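PDB 6ULO: uncharacterized protein from Leptospira interrogans serogroup Icterohaemorrhagiae serovar copenhageni, which is of unknown function but carries a DUF7790 domain of the NADP-Rossmann clan and is probably attached to the membrane by a transmembrane helix. Local coordinates for residues G64-I78 and L211-S224. Sequence-based numbering, arbitrary orientation.
Sequences GNVYVGVGSEQNLTI and LKKIGRKVGIIYFS
Strands V66-G69 and V218-Y222 pair in parallel, their axes approaching to 4.6 Å with N-to-C directions only 5° apart, at the switch point of a Rossmann-like sheet (strand order 3-2-1-4). A beta bulge interrupts the register: V66 O takes a 2.7 Å bond from G219 N and a weak, longer one from I220 N, and beyond it V68 N meets I220 O and Y222 N meets V68 O. On the side facing helix 74-82, Y67 and Y222 extend in the same direction, the hydroxyl end of Y67 meeting Y222 at CB. With CG anti to the backbone N (chi1 -176°), the Y67 ring runs past I220, CE1 lying 3.7 Å from I220 CG2, and its OH donates to N75 OD1 while resting 3.2 Å from Y222 CB. On the other sheet face V68 CB packs against I221 CG1. In the loop that leads from strand 66-69 into helix 74-82, N75 ND2 donates to both V70 O and S72 O. The Q74 amide stands almost perpendicular to the Y222 ring (79°), and its NE2 donates to Y222 OH in a nearly straight bond of 2.9 Å. Y222 OH also hydrogen-bonds to E50 OE1, while S224 N sits over the centre of the Y222 ring, 3.4 Å above its plane.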
loop_
_atom_site.group_PDB
_atom_site.type_symbol
_atom_site.label_atom_id
_atom_site.label_comp_id
_atom_site.label_asym_id
_atom_site.label_seq_id
_atom_site.Cartn_x
_atom_site.Cartn_y
_atom_site.Cartn_z
ATOM N N GLY A 64 10.857 -5.257 -7.274
ATOM C CA GLY A 64 10.276 -4.934 -8.566
ATOM C C GLY A 64 8.915 -5.602 -8.734
ATOM O O GLY A 64 8.189 -5.881 -7.768
ATOM N N ASN A 65 8.565 -5.857 -9.995
ATOM C CA ASN A 65 7.265 -6.425 -10.338
ATOM C C ASN A 65 6.123 -5.526 -9.879
ATOM O O ASN A 65 6.347 -4.330 -9.646
ATOM C CB ASN A 65 7.144 -7.863 -9.830
ATOM C CG ASN A 65 8.093 -8.796 -10.578
ATOM O OD1 ASN A 65 8.036 -8.897 -11.796
ATOM N ND2 ASN A 65 8.975 -9.442 -9.866
ATOM N N VAL A 66 4.902 -6.047 -9.792
ATOM C CA VAL A 66 3.748 -5.200 -9.483
ATOM C C VAL A 66 3.575 -5.079 -7.970
ATOM O O VAL A 66 3.839 -6.021 -7.210
ATOM C CB VAL A 66 2.482 -5.726 -10.203
ATOM C CG1 VAL A 66 1.241 -4.915 -9.837
ATOM C CG2 VAL A 66 2.724 -5.709 -11.710
ATOM N N TYR A 67 3.090 -3.929 -7.509
ATOM C CA TYR A 67 2.807 -3.698 -6.097
ATOM C C TYR A 67 1.293 -3.671 -5.925
ATOM O O TYR A 67 0.610 -2.999 -6.712
ATOM C CB TYR A 67 3.382 -2.319 -5.700
ATOM C CG TYR A 67 3.225 -2.026 -4.234
ATOM C CD1 TYR A 67 4.291 -2.190 -3.374
ATOM C CD2 TYR A 67 2.012 -1.619 -3.699
ATOM C CE1 TYR A 67 4.172 -1.950 -2.009
ATOM C CE2 TYR A 67 1.885 -1.373 -2.332
ATOM C CZ TYR A 67 2.982 -1.548 -1.502
ATOM O OH TYR A 67 2.879 -1.324 -0.149
ATOM N N VAL A 68 0.757 -4.353 -4.893
ATOM C CA VAL A 68 -0.658 -4.243 -4.506
ATOM C C VAL A 68 -0.713 -3.915 -3.021
ATOM O O VAL A 68 -0.066 -4.599 -2.227
ATOM C CB VAL A 68 -1.408 -5.565 -4.752
ATOM C CG1 VAL A 68 -2.868 -5.432 -4.321
ATOM C CG2 VAL A 68 -1.244 -5.975 -6.225
ATOM N N GLY A 69 -1.471 -2.894 -2.627
ATOM C CA GLY A 69 -1.572 -2.619 -1.198
ATOM C C GLY A 69 -2.844 -1.934 -0.780
ATOM O O GLY A 69 -3.424 -1.130 -1.528
ATOM N N VAL A 70 -3.277 -2.249 0.449
ATOM C CA VAL A 70 -4.320 -1.501 1.133
ATOM C C VAL A 70 -3.715 -0.218 1.704
ATOM O O VAL A 70 -2.493 -0.100 1.863
ATOM C CB VAL A 70 -4.989 -2.348 2.240
ATOM C CG1 VAL A 70 -5.488 -3.685 1.669
ATOM C CG2 VAL A 70 -4.035 -2.555 3.410
ATOM N N GLY A 71 -4.576 0.752 2.048
ATOM C CA GLY A 71 -4.046 1.943 2.697
ATOM C C GLY A 71 -3.564 3.026 1.765
ATOM O O GLY A 71 -4.051 3.155 0.639
ATOM N N SER A 72 -2.620 3.836 2.219
ATOM C CA SER A 72 -2.370 5.133 1.606
ATOM C C SER A 72 -0.900 5.361 1.261
ATOM O O SER A 72 -0.276 4.533 0.597
ATOM C CB SER A 72 -2.952 6.194 2.544
ATOM O OG SER A 72 -4.319 5.892 2.742
ATOM N N GLU A 73 -0.319 6.489 1.724
ATOM C CA GLU A 73 1.016 6.876 1.269
ATOM C C GLU A 73 2.121 5.910 1.656
ATOM O O GLU A 73 3.171 5.891 0.988
ATOM C CB GLU A 73 1.400 8.293 1.763
ATOM C CG GLU A 73 0.635 9.381 1.025
ATOM C CD GLU A 73 0.820 10.672 1.775
ATOM O OE1 GLU A 73 0.041 10.911 2.736
ATOM O OE2 GLU A 73 1.761 11.419 1.454
ATOM N N GLN A 74 1.926 5.101 2.700
ATOM C CA GLN A 74 2.981 4.160 3.068
ATOM C C GLN A 74 3.274 3.183 1.935
ATOM O O GLN A 74 4.384 2.653 1.830
ATOM C CB GLN A 74 2.660 3.424 4.371
ATOM C CG GLN A 74 1.575 2.360 4.272
ATOM C CD GLN A 74 0.183 2.868 4.517
ATOM O OE1 GLN A 74 -0.213 3.923 4.028
ATOM N NE2 GLN A 74 -0.617 2.092 5.246
ATOM N N ASN A 75 2.285 2.930 1.063
ATOM C CA ASN A 75 2.504 2.071 -0.097
ATOM C C ASN A 75 3.499 2.679 -1.068
ATOM O O ASN A 75 4.243 1.947 -1.727
ATOM C CB ASN A 75 1.178 1.845 -0.806
ATOM C CG ASN A 75 0.247 1.002 0.048
ATOM O OD1 ASN A 75 0.473 -0.196 0.225
ATOM N ND2 ASN A 75 -0.803 1.612 0.574
ATOM N N LEU A 76 3.470 4.003 -1.211
ATOM C CA LEU A 76 4.422 4.668 -2.095
ATOM C C LEU A 76 5.831 4.569 -1.519
ATOM O O LEU A 76 6.805 4.383 -2.256
ATOM C CB LEU A 76 3.987 6.112 -2.341
ATOM C CG LEU A 76 2.547 6.222 -2.848
ATOM C CD1 LEU A 76 2.207 7.678 -3.078
ATOM C CD2 LEU A 76 2.281 5.450 -4.127
ATOM N N THR A 77 5.964 4.672 -0.185
ATOM C CA THR A 77 7.265 4.448 0.432
ATOM C C THR A 77 7.805 3.068 0.077
ATOM O O THR A 77 8.962 2.935 -0.370
ATOM C CB THR A 77 7.142 4.611 1.938
ATOM O OG1 THR A 77 6.804 5.976 2.186
ATOM C CG2 THR A 77 8.445 4.267 2.665
ATOM N N ILE A 78 6.991 2.022 0.277
ATOM C CA ILE A 78 7.514 0.677 0.084
ATOM C C ILE A 78 7.774 0.419 -1.398
ATOM O O ILE A 78 8.786 -0.193 -1.774
ATOM C CB ILE A 78 6.539 -0.350 0.677
ATOM C CG1 ILE A 78 6.306 -0.097 2.170
ATOM C CG2 ILE A 78 7.008 -1.759 0.406
ATOM C CD1 ILE A 78 5.169 -0.949 2.788
ATOM N N LEU A 211 -3.246 -9.301 -14.377
ATOM C CA LEU A 211 -1.802 -9.480 -14.449
ATOM C C LEU A 211 -1.445 -10.716 -15.260
ATOM O O LEU A 211 -0.502 -10.681 -16.063
ATOM C CB LEU A 211 -1.219 -9.565 -13.043
ATOM C CG LEU A 211 -1.314 -8.249 -12.263
ATOM C CD1 LEU A 211 -0.582 -8.340 -10.923
ATOM C CD2 LEU A 211 -0.768 -7.047 -13.059
ATOM N N LYS A 212 -2.200 -11.811 -15.091
ATOM C CA LYS A 212 -1.981 -12.991 -15.933
ATOM C C LYS A 212 -2.145 -12.663 -17.417
ATOM O O LYS A 212 -1.349 -13.107 -18.263
ATOM C CB LYS A 212 -2.904 -14.127 -15.496
ATOM C CG LYS A 212 -2.371 -14.794 -14.223
ATOM C CD LYS A 212 -3.377 -15.742 -13.622
ATOM C CE LYS A 212 -2.764 -16.529 -12.497
ATOM N NZ LYS A 212 -3.721 -17.471 -11.851
ATOM N N LYS A 213 -3.159 -11.863 -17.751
ATOM C CA LYS A 213 -3.417 -11.549 -19.150
ATOM C C LYS A 213 -2.264 -10.768 -19.759
ATOM O O LYS A 213 -1.932 -10.957 -20.932
ATOM C CB LYS A 213 -4.745 -10.786 -19.284
ATOM C CG LYS A 213 -5.122 -10.403 -20.719
ATOM C CD LYS A 213 -5.173 -11.625 -21.640
ATOM C CE LYS A 213 -5.856 -11.308 -22.980
ATOM N NZ LYS A 213 -5.610 -12.346 -24.026
ATOM N N ILE A 214 -1.633 -9.879 -18.987
ATOM C CA ILE A 214 -0.536 -9.079 -19.528
ATOM C C ILE A 214 0.829 -9.689 -19.255
ATOM O O ILE A 214 1.845 -9.069 -19.583
ATOM C CB ILE A 214 -0.587 -7.622 -19.035
ATOM C CG1 ILE A 214 -0.353 -7.534 -17.523
ATOM C CG2 ILE A 214 -1.920 -6.989 -19.449
ATOM C CD1 ILE A 214 -0.211 -6.095 -16.989
ATOM N N GLY A 215 0.888 -10.876 -18.664
ATOM C CA GLY A 215 2.151 -11.547 -18.437
ATOM C C GLY A 215 3.026 -10.950 -17.362
ATOM O O GLY A 215 4.253 -11.075 -17.452
ATOM N N ARG A 216 2.437 -10.356 -16.328
ATOM C CA ARG A 216 3.208 -9.771 -15.244
ATOM C C ARG A 216 2.879 -10.452 -13.922
ATOM O O ARG A 216 1.980 -11.305 -13.823
ATOM C CB ARG A 216 3.010 -8.253 -15.187
ATOM C CG ARG A 216 3.648 -7.640 -16.387
ATOM C CD ARG A 216 3.541 -6.169 -16.438
ATOM N NE ARG A 216 4.111 -5.724 -17.707
ATOM C CZ ARG A 216 5.370 -5.318 -17.861
ATOM N NH1 ARG A 216 6.185 -5.277 -16.810
ATOM N NH2 ARG A 216 5.811 -4.931 -19.062
ATOM N N LYS A 217 3.648 -10.092 -12.892
ATOM C CA LYS A 217 3.609 -10.792 -11.613
ATOM C C LYS A 217 3.563 -9.786 -10.477
ATOM O O LYS A 217 4.084 -8.674 -10.606
ATOM C CB LYS A 217 4.894 -11.627 -11.416
ATOM C CG LYS A 217 5.036 -12.718 -12.494
ATOM C CD LYS A 217 6.251 -13.617 -12.284
ATOM C CE LYS A 217 6.204 -14.853 -13.204
ATOM N NZ LYS A 217 5.295 -15.911 -12.621
ATOM N N VAL A 218 2.969 -10.210 -9.348
ATOM C CA VAL A 218 3.013 -9.409 -8.125
ATOM C C VAL A 218 4.370 -9.593 -7.464
ATOM O O VAL A 218 4.823 -10.729 -7.270
ATOM C CB VAL A 218 1.883 -9.816 -7.160
ATOM C CG1 VAL A 218 1.991 -9.040 -5.838
ATOM C CG2 VAL A 218 0.541 -9.607 -7.794
ATOM N N GLY A 219 5.011 -8.466 -7.112
ATOM C CA GLY A 219 6.210 -8.486 -6.298
ATOM C C GLY A 219 6.003 -8.278 -4.817
ATOM O O GLY A 219 6.731 -8.854 -3.988
ATOM N N ILE A 220 5.023 -7.447 -4.471
ATOM C CA ILE A 220 4.701 -7.179 -3.072
ATOM C C ILE A 220 3.195 -7.042 -2.950
ATOM O O ILE A 220 2.565 -6.345 -3.759
ATOM C CB ILE A 220 5.348 -5.862 -2.579
ATOM C CG1 ILE A 220 6.880 -5.952 -2.559
ATOM C CG2 ILE A 220 4.804 -5.509 -1.154
ATOM C CD1 ILE A 220 7.561 -4.672 -2.200
ATOM N N ILE A 221 2.618 -7.675 -1.929
ATOM C CA ILE A 221 1.267 -7.351 -1.501
ATOM C C ILE A 221 1.313 -6.904 -0.044
ATOM O O ILE A 221 1.864 -7.610 0.815
ATOM C CB ILE A 221 0.251 -8.480 -1.788
ATOM C CG1 ILE A 221 -1.159 -7.988 -1.493
ATOM C CG2 ILE A 221 0.590 -9.785 -1.044
ATOM C CD1 ILE A 221 -2.234 -8.844 -2.128
ATOM N N TYR A 222 0.792 -5.705 0.233
ATOM C CA TYR A 222 0.826 -5.110 1.566
ATOM C C TYR A 222 -0.576 -5.111 2.162
ATOM O O TYR A 222 -1.518 -4.577 1.561
ATOM C CB TYR A 222 1.378 -3.680 1.470
ATOM C CG TYR A 222 1.162 -2.833 2.729
ATOM C CD1 TYR A 222 2.023 -2.935 3.845
ATOM C CD2 TYR A 222 0.108 -1.939 2.806
ATOM C CE1 TYR A 222 1.821 -2.134 4.969
ATOM C CE2 TYR A 222 -0.074 -1.130 3.931
ATOM C CZ TYR A 222 0.781 -1.243 5.007
ATOM O OH TYR A 222 0.556 -0.461 6.101
ATOM N N PHE A 223 -0.713 -5.716 3.340
ATOM C CA PHE A 223 -1.980 -5.828 4.048
ATOM C C PHE A 223 -2.098 -4.916 5.253
ATOM O O PHE A 223 -3.124 -4.961 5.917
ATOM C CB PHE A 223 -2.214 -7.254 4.531
ATOM C CG PHE A 223 -2.322 -8.267 3.419
ATOM C CD1 PHE A 223 -3.213 -8.092 2.357
ATOM C CD2 PHE A 223 -1.533 -9.426 3.436
ATOM C CE1 PHE A 223 -3.327 -9.074 1.353
ATOM C CE2 PHE A 223 -1.653 -10.399 2.437
ATOM C CZ PHE A 223 -2.542 -10.217 1.411
ATOM N N SER A 224 -1.052 -4.162 5.619
ATOM C CA SER A 224 -1.054 -3.485 6.914
ATOM C C SER A 224 -1.386 -4.519 7.979
ATOM O O SER A 224 -0.930 -5.653 7.859
ATOM C CB SER A 224 -1.975 -2.254 6.867
ATOM O OG SER A 224 -1.918 -1.538 8.098
HETATM O O HOH W 1 6.042 -8.515 -13.577
#